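PDB 4XG1: diaminopimelate decarboxylase from Psychromonas ingrahamii, which probably converts meso-diaminopimelate to L-lysine and carbon dioxide with the help of pyridoxal phosphate, the last step of lysine biosynthesis in this cold-adapted bacterium. Local coordinates for residues B[128-139]-B[182-192]; B[383-392]-B[404-412]. All blocks are in the same frame, centred on the assembly; numbering follows the deposited sequence.

Contact 1 (B[128-139]-B[182-192]). With K (potassium ion), chain O.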
loop_
_atom_site.group_PDB
_atom_site.type_symbol
_atom_site.label_atom_id
_atom_site.label_comp_id
_atom_site.label_asym_id
_atom_site.label_seq_id
_atom_site.Cartn_x
_atom_site.Cartn_y
_atom_site.Cartn_z
ATOM N N ILE B 128 8.190 26.743 -5.718
ATOM C CA ILE B 128 8.493 27.798 -6.648
ATOM C C ILE B 128 8.674 27.170 -8.009
ATOM O O ILE B 128 8.053 27.622 -8.991
ATOM C CB ILE B 128 9.771 28.555 -6.244
ATOM C CG1 ILE B 128 9.510 29.402 -5.001
ATOM C CG2 ILE B 128 10.225 29.462 -7.372
ATOM C CD1 ILE B 128 10.795 29.850 -4.297
ATOM N N SER B 129 9.503 26.126 -8.069
ATOM C CA SER B 129 9.670 25.380 -9.314
ATOM C C SER B 129 8.338 25.080 -9.984
ATOM O O SER B 129 8.236 25.100 -11.206
ATOM C CB SER B 129 10.372 24.080 -9.066
ATOM O OG SER B 129 11.742 24.165 -9.364
ATOM N N GLU B 130 7.311 24.813 -9.176
ATOM C CA GLU B 130 6.008 24.380 -9.690
ATOM C C GLU B 130 5.274 25.536 -10.363
ATOM O O GLU B 130 4.639 25.337 -11.402
ATOM C CB GLU B 130 5.134 23.773 -8.565
ATOM C CG GLU B 130 3.761 23.254 -9.005
ATOM C CD GLU B 130 2.795 23.021 -7.840
ATOM O OE1 GLU B 130 3.241 22.825 -6.663
ATOM O OE2 GLU B 130 1.575 22.948 -8.091
ATOM N N LEU B 131 5.359 26.729 -9.759
ATOM C CA LEU B 131 4.867 27.946 -10.398
ATOM C C LEU B 131 5.387 28.060 -11.827
ATOM O O LEU B 131 4.633 28.310 -12.733
ATOM C CB LEU B 131 5.270 29.182 -9.629
ATOM C CG LEU B 131 4.516 29.493 -8.355
ATOM C CD1 LEU B 131 5.171 30.690 -7.706
ATOM C CD2 LEU B 131 3.060 29.789 -8.544
ATOM N N TYR B 132 6.676 27.886 -12.024
ATOM C CA TYR B 132 7.242 28.053 -13.359
ATOM C C TYR B 132 6.685 27.008 -14.292
ATOM O O TYR B 132 6.448 27.280 -15.463
ATOM C CB TYR B 132 8.789 28.021 -13.330
ATOM C CG TYR B 132 9.389 29.238 -12.608
ATOM C CD1 TYR B 132 9.154 30.539 -13.078
ATOM C CD2 TYR B 132 10.157 29.095 -11.444
ATOM C CE1 TYR B 132 9.665 31.651 -12.418
ATOM C CE2 TYR B 132 10.673 30.208 -10.779
ATOM C CZ TYR B 132 10.416 31.480 -11.272
ATOM O OH TYR B 132 10.929 32.582 -10.640
ATOM N N ARG B 133 6.511 25.794 -13.784
ATOM C CA ARG B 133 6.042 24.711 -14.609
ATOM C C ARG B 133 4.615 24.998 -15.054
ATOM O O ARG B 133 4.264 24.803 -16.206
ATOM C CB ARG B 133 6.116 23.395 -13.864
ATOM C CG ARG B 133 5.527 22.257 -14.676
ATOM C CD ARG B 133 5.690 20.909 -14.007
ATOM N NE ARG B 133 7.051 20.434 -14.088
ATOM C CZ ARG B 133 7.458 19.256 -13.646
ATOM N NH1 ARG B 133 6.609 18.439 -13.082
ATOM N NH2 ARG B 133 8.709 18.898 -13.784
ATOM N N ILE B 134 3.795 25.464 -14.132
ATOM C CA ILE B 134 2.418 25.690 -14.445
ATOM C C ILE B 134 2.347 26.786 -15.475
ATOM O O ILE B 134 1.721 26.624 -16.526
ATOM C CB ILE B 134 1.607 26.083 -13.209
ATOM C CG1 ILE B 134 1.502 24.875 -12.276
ATOM C CG2 ILE B 134 0.209 26.553 -13.599
ATOM C CD1 ILE B 134 0.767 25.144 -10.978
ATOM N N ASN B 135 2.988 27.906 -15.166
ATOM C CA ASN B 135 3.006 29.053 -16.045
ATOM C C ASN B 135 3.476 28.643 -17.427
ATOM O O ASN B 135 2.914 29.089 -18.439
ATOM C CB ASN B 135 3.928 30.119 -15.494
ATOM C CG ASN B 135 3.928 31.380 -16.336
ATOM O OD1 ASN B 135 2.969 32.157 -16.324
ATOM N ND2 ASN B 135 5.002 31.577 -17.083
ATOM N N SER B 136 4.502 27.801 -17.461
ATOM C CA SER B 136 5.046 27.317 -18.711
ATOM C C SER B 136 4.036 26.504 -19.535
ATOM O O SER B 136 3.937 26.666 -20.759
ATOM C CB SER B 136 6.271 26.482 -18.410
ATOM O OG SER B 136 6.768 25.862 -19.580
ATOM N N VAL B 137 3.252 25.666 -18.870
ATOM C CA VAL B 137 2.225 24.864 -19.547
ATOM C C VAL B 137 1.002 25.710 -19.939
ATOM O O VAL B 137 0.427 25.526 -21.010
ATOM C CB VAL B 137 1.792 23.659 -18.660
ATOM C CG1 VAL B 137 0.472 23.049 -19.122
ATOM C CG2 VAL B 137 2.894 22.611 -18.646
ATOM N N ALA B 138 0.594 26.607 -19.051
ATOM C CA ALA B 138 -0.506 27.555 -19.317
ATOM C C ALA B 138 -0.193 28.425 -20.542
ATOM O O ALA B 138 -1.046 28.700 -21.385
ATOM C CB ALA B 138 -0.700 28.440 -18.118
ATOM N N LYS B 139 1.062 28.841 -20.615
ATOM C CA LYS B 139 1.565 29.621 -21.711
ATOM C C LYS B 139 1.360 28.818 -22.978
ATOM O O LYS B 139 0.699 29.277 -23.900
ATOM C CB LYS B 139 3.052 29.923 -21.478
ATOM C CG LYS B 139 3.682 30.874 -22.479
ATOM C CD LYS B 139 5.187 30.942 -22.358
ATOM C CE LYS B 139 5.848 31.532 -23.603
ATOM N NZ LYS B 139 7.271 31.110 -23.757
ATOM N N VAL B 182 6.860 34.820 -2.847
ATOM C CA VAL B 182 6.480 33.900 -3.916
ATOM C C VAL B 182 5.159 34.360 -4.519
ATOM O O VAL B 182 4.934 34.188 -5.710
ATOM C CB VAL B 182 6.434 32.390 -3.508
ATOM C CG1 VAL B 182 7.781 31.895 -2.992
ATOM C CG2 VAL B 182 5.349 32.121 -2.491
ATOM N N TYR B 183 4.286 34.907 -3.690
ATOM C CA TYR B 183 3.062 35.461 -4.202
ATOM C C TYR B 183 3.393 36.538 -5.205
ATOM O O TYR B 183 2.654 36.754 -6.160
ATOM C CB TYR B 183 2.192 36.007 -3.090
ATOM C CG TYR B 183 1.099 35.053 -2.764
ATOM C CD1 TYR B 183 -0.012 34.952 -3.574
ATOM C CD2 TYR B 183 1.174 34.210 -1.646
ATOM C CE1 TYR B 183 -1.048 34.071 -3.267
ATOM C CE2 TYR B 183 0.148 33.316 -1.348
ATOM C CZ TYR B 183 -0.953 33.248 -2.163
ATOM O OH TYR B 183 -1.990 32.401 -1.865
ATOM N N LYS B 184 4.515 37.211 -4.972
ATOM C CA LYS B 184 4.977 38.245 -5.860
ATOM C C LYS B 184 5.326 37.629 -7.176
ATOM O O LYS B 184 4.848 38.062 -8.208
ATOM C CB LYS B 184 6.199 38.960 -5.272
ATOM C CG LYS B 184 6.804 40.050 -6.166
ATOM C CD LYS B 184 7.444 41.153 -5.321
ATOM C CE LYS B 184 7.822 42.431 -6.133
ATOM N NZ LYS B 184 7.774 42.296 -7.632
ATOM N N ILE B 185 6.211 36.647 -7.133
ATOM C CA ILE B 185 6.673 35.949 -8.331
ATOM C C ILE B 185 5.497 35.484 -9.159
ATOM O O ILE B 185 5.513 35.583 -10.379
ATOM C CB ILE B 185 7.522 34.725 -7.960
ATOM C CG1 ILE B 185 8.875 35.178 -7.391
ATOM C CG2 ILE B 185 7.748 33.840 -9.175
ATOM C CD1 ILE B 185 9.699 34.083 -6.735
ATOM N N ALA B 186 4.466 34.993 -8.484
ATOM C CA ALA B 186 3.266 34.554 -9.156
ATOM C C ALA B 186 2.609 35.716 -9.887
ATOM O O ALA B 186 2.219 35.577 -11.047
ATOM C CB ALA B 186 2.286 33.951 -8.158
ATOM N N SER B 187 2.442 36.843 -9.187
ATOM C CA SER B 187 1.855 38.059 -9.779
ATOM C C SER B 187 2.633 38.434 -11.045
ATOM O O SER B 187 2.050 38.675 -12.087
ATOM C CB SER B 187 1.865 39.230 -8.806
ATOM O OG SER B 187 3.165 39.749 -8.768
ATOM N N ASP B 188 3.954 38.411 -10.963
ATOM C CA ASP B 188 4.803 38.713 -12.118
ATOM C C ASP B 188 4.654 37.732 -13.262
ATOM O O ASP B 188 5.127 37.995 -14.371
ATOM C CB ASP B 188 6.289 38.762 -11.717
ATOM C CG ASP B 188 6.638 39.985 -10.857
ATOM O OD1 ASP B 188 5.826 40.955 -10.796
ATOM O OD2 ASP B 188 7.742 39.954 -10.248
ATOM N N LEU B 189 4.073 36.573 -13.007
ATOM C CA LEU B 189 3.936 35.604 -14.070
ATOM C C LEU B 189 2.623 35.838 -14.770
ATOM O O LEU B 189 1.560 36.104 -14.132
ATOM C CB LEU B 189 4.089 34.182 -13.549
ATOM C CG LEU B 189 5.531 33.890 -13.117
ATOM C CD1 LEU B 189 5.559 32.706 -12.160
ATOM C CD2 LEU B 189 6.440 33.660 -14.309
ATOM N N GLU B 190 2.744 35.727 -16.092
ATOM C CA GLU B 190 1.774 36.270 -17.030
ATOM C C GLU B 190 0.625 35.339 -17.189
ATOM O O GLU B 190 -0.520 35.768 -17.253
ATOM C CB GLU B 190 2.407 36.439 -18.394
ATOM C CG GLU B 190 1.795 37.519 -19.262
ATOM C CD GLU B 190 2.401 37.492 -20.661
ATOM O OE1 GLU B 190 3.514 36.929 -20.830
ATOM O OE2 GLU B 190 1.764 38.024 -21.593
ATOM N N PHE B 191 0.952 34.043 -17.256
ATOM C CA PHE B 191 -0.028 32.991 -17.497
ATOM C C PHE B 191 -0.564 32.333 -16.225
ATOM O O PHE B 191 -1.281 31.331 -16.301
ATOM C CB PHE B 191 0.554 32.008 -18.506
ATOM C CG PHE B 191 0.684 32.614 -19.869
ATOM C CD1 PHE B 191 -0.443 32.750 -20.677
ATOM C CD2 PHE B 191 1.892 33.143 -20.312
ATOM C CE1 PHE B 191 -0.346 33.338 -21.921
ATOM C CE2 PHE B 191 1.992 33.739 -21.557
ATOM C CZ PHE B 191 0.871 33.832 -22.365
ATOM N N LEU B 192 -0.285 32.955 -15.073
ATOM C CA LEU B 192 -0.904 32.572 -13.816
ATOM C C LEU B 192 -1.821 33.636 -13.365
ATOM O O LEU B 192 -1.613 34.790 -13.679
ATOM C CB LEU B 192 0.154 32.378 -12.737
ATOM C CG LEU B 192 1.338 31.477 -13.069
ATOM C CD1 LEU B 192 2.191 31.292 -11.824
ATOM C CD2 LEU B 192 0.901 30.128 -13.625
HETATM K K K O . -0.662 37.140 -12.167
HETATM O O HOH W 1 -2.623 37.641 -10.458
#

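Contact 2 (B[383-392]-B[404-412]). With LLP ((2S)-2-amino-6-[[3-hydroxy-2-methyl-5-(phosphonooxymethyl)pyridin-4-yl]methylideneamino]hexanoic acid), chain L.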
loop_
_atom_site.group_PDB
_atom_site.type_symbol
_atom_site.label_atom_id
_atom_site.label_comp_id
_atom_site.label_asym_id
_atom_site.label_seq_id
_atom_site.Cartn_x
_atom_site.Cartn_y
_atom_site.Cartn_z
ATOM N N ASN B 383 -2.198 -5.605 -4.026
ATOM C CA ASN B 383 -2.301 -7.023 -4.364
ATOM C C ASN B 383 -1.195 -7.893 -3.758
ATOM O O ASN B 383 -0.949 -8.968 -4.243
ATOM C CB ASN B 383 -2.263 -7.200 -5.877
ATOM C CG ASN B 383 -3.419 -6.528 -6.555
ATOM O OD1 ASN B 383 -3.225 -5.597 -7.328
ATOM N ND2 ASN B 383 -4.658 -7.011 -6.289
ATOM N N TYR B 384 -0.548 -7.435 -2.690
ATOM C CA TYR B 384 0.568 -8.172 -2.124
ATOM C C TYR B 384 0.179 -9.623 -1.817
ATOM O O TYR B 384 -0.957 -9.893 -1.439
ATOM C CB TYR B 384 1.054 -7.411 -0.907
ATOM C CG TYR B 384 2.290 -7.952 -0.209
ATOM C CD1 TYR B 384 3.385 -8.437 -0.924
ATOM C CD2 TYR B 384 2.339 -7.971 1.166
ATOM C CE1 TYR B 384 4.513 -8.916 -0.275
ATOM C CE2 TYR B 384 3.446 -8.449 1.825
ATOM C CZ TYR B 384 4.536 -8.914 1.101
ATOM O OH TYR B 384 5.610 -9.402 1.798
ATOM N N ASN B 385 1.101 -10.554 -2.052
ATOM C CA ASN B 385 0.831 -12.015 -2.010
ATOM C C ASN B 385 -0.165 -12.435 -3.093
ATOM O O ASN B 385 -0.783 -13.474 -2.994
ATOM C CB ASN B 385 0.297 -12.461 -0.658
ATOM C CG ASN B 385 1.366 -12.536 0.424
ATOM O OD1 ASN B 385 1.118 -13.104 1.499
ATOM N ND2 ASN B 385 2.520 -11.898 0.195
ATOM N N SER B 386 -0.310 -11.619 -4.139
ATOM C CA SER B 386 -1.181 -11.921 -5.240
ATOM C C SER B 386 -2.570 -12.234 -4.755
ATOM O O SER B 386 -3.186 -13.197 -5.188
ATOM C CB SER B 386 -0.621 -13.062 -6.100
ATOM O OG SER B 386 0.551 -12.629 -6.797
ATOM N N ARG B 387 -3.055 -11.377 -3.852
ATOM C CA ARG B 387 -4.419 -11.417 -3.357
ATOM C C ARG B 387 -5.229 -10.437 -4.178
ATOM O O ARG B 387 -4.755 -9.371 -4.512
ATOM C CB ARG B 387 -4.460 -11.011 -1.889
ATOM C CG ARG B 387 -3.789 -12.027 -1.011
ATOM C CD ARG B 387 -3.533 -11.546 0.393
ATOM N NE ARG B 387 -4.729 -10.964 0.995
ATOM C CZ ARG B 387 -5.743 -11.631 1.516
ATOM N NH1 ARG B 387 -5.724 -12.955 1.515
ATOM N NH2 ARG B 387 -6.794 -10.963 1.981
ATOM N N CYS B 388 -6.442 -10.805 -4.519
ATOM C CA CYS B 388 -7.354 -9.944 -5.253
ATOM C C CYS B 388 -7.941 -8.875 -4.347
ATOM O O CYS B 388 -8.282 -9.161 -3.226
ATOM C CB CYS B 388 -8.499 -10.779 -5.812
ATOM S SG CYS B 388 -7.922 -11.878 -7.096
ATOM N N ARG B 389 -8.073 -7.673 -4.856
ATOM C CA ARG B 389 -8.678 -6.632 -4.094
ATOM C C ARG B 389 -10.153 -6.925 -3.817
ATOM O O ARG B 389 -10.863 -7.497 -4.657
ATOM C CB ARG B 389 -8.514 -5.228 -4.730
ATOM C CG ARG B 389 -7.188 -4.633 -4.330
ATOM C CD ARG B 389 -6.984 -3.197 -4.754
ATOM N NE ARG B 389 -6.494 -3.111 -6.131
ATOM C CZ ARG B 389 -5.630 -2.224 -6.587
ATOM N NH1 ARG B 389 -5.304 -2.302 -7.849
ATOM N NH2 ARG B 389 -5.070 -1.296 -5.820
ATOM N N ALA B 390 -10.561 -6.491 -2.641
ATOM C CA ALA B 390 -11.863 -6.728 -2.100
ATOM C C ALA B 390 -12.958 -6.073 -2.892
ATOM O O ALA B 390 -12.751 -5.109 -3.612
ATOM C CB ALA B 390 -11.914 -6.176 -0.681
ATOM N N ALA B 391 -14.135 -6.634 -2.745
ATOM C CA ALA B 391 -15.333 -6.042 -3.302
ATOM C C ALA B 391 -15.703 -4.885 -2.431
ATOM O O ALA B 391 -15.431 -4.911 -1.257
ATOM C CB ALA B 391 -16.469 -7.053 -3.363
ATOM N N GLU B 392 -16.319 -3.878 -3.015
ATOM C CA GLU B 392 -16.824 -2.761 -2.271
ATOM C C GLU B 392 -18.294 -2.619 -2.597
ATOM O O GLU B 392 -18.695 -2.645 -3.757
ATOM C CB GLU B 392 -16.078 -1.483 -2.646
ATOM C CG GLU B 392 -14.659 -1.431 -2.161
ATOM C CD GLU B 392 -13.879 -0.301 -2.755
ATOM O OE1 GLU B 392 -13.056 -0.557 -3.648
ATOM O OE2 GLU B 392 -14.071 0.866 -2.352
ATOM N N ARG B 404 -17.690 -1.693 -6.375
ATOM C CA ARG B 404 -16.467 -2.197 -6.991
ATOM C C ARG B 404 -16.381 -3.709 -6.901
ATOM O O ARG B 404 -16.374 -4.293 -5.820
ATOM C CB ARG B 404 -15.233 -1.572 -6.376
ATOM C CG ARG B 404 -13.962 -2.160 -6.943
ATOM C CD ARG B 404 -12.746 -1.247 -6.867
ATOM N NE ARG B 404 -11.591 -1.980 -7.391
ATOM C CZ ARG B 404 -10.729 -1.544 -8.315
ATOM N NH1 ARG B 404 -10.783 -0.352 -8.830
ATOM N NH2 ARG B 404 -9.755 -2.316 -8.666
ATOM N N GLU B 405 -16.354 -4.342 -8.053
ATOM C CA GLU B 405 -16.299 -5.785 -8.113
ATOM C C GLU B 405 -14.976 -6.286 -7.566
ATOM O O GLU B 405 -13.886 -5.697 -7.833
ATOM C CB GLU B 405 -16.455 -6.247 -9.536
ATOM C CG GLU B 405 -17.840 -6.014 -10.116
ATOM C CD GLU B 405 -17.784 -5.884 -11.657
ATOM O OE1 GLU B 405 -16.766 -6.311 -12.304
ATOM O OE2 GLU B 405 -18.739 -5.329 -12.243
ATOM N N ARG B 406 -15.064 -7.392 -6.823
ATOM C CA ARG B 406 -13.877 -8.124 -6.436
ATOM C C ARG B 406 -13.001 -8.351 -7.704
ATOM O O ARG B 406 -13.509 -8.742 -8.766
ATOM C CB ARG B 406 -14.272 -9.459 -5.810
ATOM C CG ARG B 406 -13.103 -10.159 -5.165
ATOM C CD ARG B 406 -13.457 -11.440 -4.473
ATOM N NE ARG B 406 -14.603 -11.227 -3.610
ATOM C CZ ARG B 406 -14.542 -10.684 -2.403
ATOM N NH1 ARG B 406 -13.385 -10.284 -1.867
ATOM N NH2 ARG B 406 -15.637 -10.593 -1.704
ATOM N N GLU B 407 -11.706 -8.139 -7.602
ATOM C CA GLU B 407 -10.832 -8.517 -8.724
ATOM C C GLU B 407 -10.813 -10.024 -8.936
ATOM O O GLU B 407 -10.948 -10.796 -7.995
ATOM C CB GLU B 407 -9.418 -8.044 -8.481
ATOM C CG GLU B 407 -9.326 -6.549 -8.439
ATOM C CD GLU B 407 -7.972 -6.050 -8.018
ATOM O OE1 GLU B 407 -7.146 -6.797 -7.419
ATOM O OE2 GLU B 407 -7.711 -4.857 -8.331
ATOM N N GLU B 408 -10.679 -10.442 -10.186
ATOM C CA GLU B 408 -10.486 -11.851 -10.531
ATOM C C GLU B 408 -8.965 -12.116 -10.640
ATOM O O GLU B 408 -8.186 -11.225 -10.933
ATOM C CB GLU B 408 -11.112 -12.186 -11.885
ATOM C CG GLU B 408 -12.588 -11.887 -12.018
ATOM C CD GLU B 408 -13.451 -12.881 -11.266
ATOM O OE1 GLU B 408 -13.223 -14.123 -11.260
ATOM O OE2 GLU B 408 -14.431 -12.410 -10.668
ATOM N N LEU B 409 -8.588 -13.371 -10.414
ATOM C CA LEU B 409 -7.206 -13.769 -10.450
ATOM C C LEU B 409 -6.518 -13.378 -11.749
ATOM O O LEU B 409 -5.423 -12.847 -11.715
ATOM C CB LEU B 409 -7.048 -15.280 -10.274
ATOM C CG LEU B 409 -7.429 -15.899 -8.948
ATOM C CD1 LEU B 409 -7.310 -17.418 -9.067
ATOM C CD2 LEU B 409 -6.552 -15.390 -7.830
ATOM N N LYS B 410 -7.169 -13.584 -12.878
ATOM C CA LYS B 410 -6.564 -13.247 -14.168
ATOM C C LYS B 410 -6.304 -11.742 -14.367
ATOM O O LYS B 410 -5.522 -11.355 -15.237
ATOM C CB LYS B 410 -7.364 -13.830 -15.326
ATOM C CG LYS B 410 -8.752 -13.212 -15.512
ATOM C CD LYS B 410 -9.662 -13.916 -16.475
ATOM C CE LYS B 410 -10.026 -15.280 -15.945
ATOM N NZ LYS B 410 -11.391 -15.202 -15.352
ATOM N N ASP B 411 -6.878 -10.891 -13.537
ATOM C CA ASP B 411 -6.513 -9.478 -13.545
ATOM C C ASP B 411 -5.153 -9.233 -12.920
ATOM O O ASP B 411 -4.583 -8.153 -13.122
ATOM C CB ASP B 411 -7.554 -8.618 -12.793
ATOM C CG ASP B 411 -8.961 -8.677 -13.424
ATOM O OD1 ASP B 411 -9.014 -8.815 -14.684
ATOM O OD2 ASP B 411 -9.986 -8.523 -12.641
ATOM N N LEU B 412 -4.663 -10.166 -12.103
ATOM C CA LEU B 412 -3.445 -9.901 -11.342
ATOM C C LEU B 412 -2.245 -9.639 -12.250
ATOM O O LEU B 412 -1.458 -8.769 -11.970
ATOM C CB LEU B 412 -3.129 -11.036 -10.391
ATOM C CG LEU B 412 -4.075 -11.216 -9.189
ATOM C CD1 LEU B 412 -3.815 -12.547 -8.531
ATOM C CD2 LEU B 412 -3.930 -10.128 -8.180
HETATM N N1 LLP L . 9.516 -18.235 2.751
HETATM C C2 LLP L . 8.480 -18.099 3.597
HETATM C "C2'" LLP L . 7.653 -19.258 3.991
HETATM C C3 LLP L . 8.089 -16.789 4.146
HETATM O O3 LLP L . 7.053 -16.571 5.027
HETATM C C4 LLP L . 8.852 -15.645 3.768
HETATM C "C4'" LLP L . 8.363 -14.413 4.469
HETATM C C5 LLP L . 9.990 -15.876 2.878
HETATM C C6 LLP L . 10.259 -17.152 2.391
HETATM C "C5'" LLP L . 10.804 -14.687 2.520
HETATM O OP4 LLP L . 12.050 -15.068 1.993
HETATM P P LLP L . 13.220 -13.990 1.929
HETATM O OP1 LLP L . 13.275 -13.465 3.336
HETATM O OP2 LLP L . 14.320 -14.914 1.490
HETATM O OP3 LLP L . 12.966 -13.122 0.733
HETATM N N LLP L . 8.064 -7.619 2.773
HETATM C CA LLP L . 9.175 -7.675 3.738
HETATM C CB LLP L . 9.921 -8.987 3.807
HETATM C CG LLP L . 9.189 -10.206 3.344
HETATM C CD LLP L . 8.212 -10.666 4.378
HETATM C CE LLP L . 8.571 -12.022 4.959
HETATM N NZ LLP L . 8.681 -13.112 4.000
HETATM C C LLP L . 10.223 -6.709 3.281
HETATM O O LLP L . 11.286 -6.648 3.900
HETATM O OXT LLP L . 10.085 -5.998 2.286
HETATM O O HOH W 2 -10.341 -10.762 -2.727
HETATM O O HOH W 3 -11.839 -4.765 -6.368
#

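Contact 1 (B[128-139]-B[182-192])
Asn135 OD1 accepts the backbone N-H of Phe191 at 2.9 Å, the one hydrogen bond between helix 128-139 and segment 182-192. The donor lies nearly along the C=O axis of the amide, but the N-H...O angle of 137° shows a bent bond. With CG anti to the backbone N, the Asn135 amide leaves the helix toward the turn and meets CB of Leu189 as well as the chain at Phe191. Leu192 packs against the backbone and CB of Asn135, CD2 lying 3.4 Å from Asn135 CA and also touching CG2 of Ile134. At the C-terminal end of segment 128-139, the Phe191 ring takes Lys139 over one face: Lys139 CA stands 3.8 Å from the ring centroid, only 15° off the normal, a CH-pi contact, with CB over the same ring and CG close to CE2. Replacing Phe191 by alanine would remove the ring and is likely to leave the aliphatic stem of Lys139 without the surface it lies against. Apolar contacts continue toward the N-terminal ends: Leu131 CD2 meets Leu192 CD1 at 3.7 Å, Tyr132 meets Ile185 CG2 with its ring and hydroxyl, and the Ile128 and Val182 side chains cross at about a right angle, CG1 to CG1 3.6 Å. The end of helix 182-188 and the chain that follows it to Leu192 bind a potassium ion through the carbonyl oxygens of Ser187, Leu189 and Leu192, with one water. The two helix axes, 10.6 Å apart and 13° from parallel, pack side by side outside strand 145-152, where Leu131 and Ile134 touch Ile149 and Ala145, as neighbouring outer helices do in a TIM barrel.

Contact 2 (B[383-392]-B[404-412])
Segments 383-392 and 404-412 run antiparallel and join as a sheet only at one end, where Glu392 and Arg404 form a hydrogen-bonded pair: Glu392 N to Arg404 O is 2.8 Å, and Arg404 N returns to Glu392 O. Beyond it the chains stay close without a regular ladder, Ala391 and Arg406 having their CA atoms 4.0 Å apart, and Glu407 N then bonds to Arg389 O. Glu407 carries most of the side-chain chemistry. Its chain is extended beyond CG, which brings OE1 to two donors: Asn383 ND2 at 2.7 Å, on the syn lone pair, and Arg389 N at 2.9 Å, from above the carboxylate plane and nearly straight (169°). OE2 takes Arg389 NE at 3.1 Å in a salt bridge; it lies at the edge of that guanidinium, whose plane is turned 74° from the carboxylate. Arg404 NH2 adds a weak bond to the same oxygen. The rotation of the Asn383 amide is fixed, because ND2 also donates to Arg387 O at 3.0 Å and both acceptors lie close to its plane. Cys388 SG packs against Leu409 CD2 at 3.8 Å, while Leu412 CD1 rests on Ser386 O. Asn383 OD1 and Arg389 NH1 bond reciprocally to Arg389 and Asn383 of the second subunit, Arg404 NH1 pairs with Glu416 of that subunit, and Tyr384 OH is hydrogen-bonded to Glu349 in the LLP pocket. Four N-H donors, two on guanidinium groups and one of those only weakly bonded, would be expected to favour the ionised form of Glu407, which probably offsets the charge of Arg389 and Arg404, their NE and NH2 4.2 Å apart.

How the contacts relate
The contacts lie far apart, with centres 42 Å and nearest atoms about 24 Å from one another, and they share no helix or strand. Both are partly buried. Contact 1 joins two helices on the outside of the barrel, away from the annotated sites, and relies on apolar side chains with a single cross-segment hydrogen bond. Contact 2 belongs to the start and the exit of the hairpin 391-396/399-404 in the mixed sheet, and is predominantly polar, with a charged network. Each reaches the second subunit: contact 1 through Arg133, whose partner is Glu291 of that subunit, contact 2 through Asn383, Arg389 and Arg404, with Tyr384 at its far end in the LLP pocket.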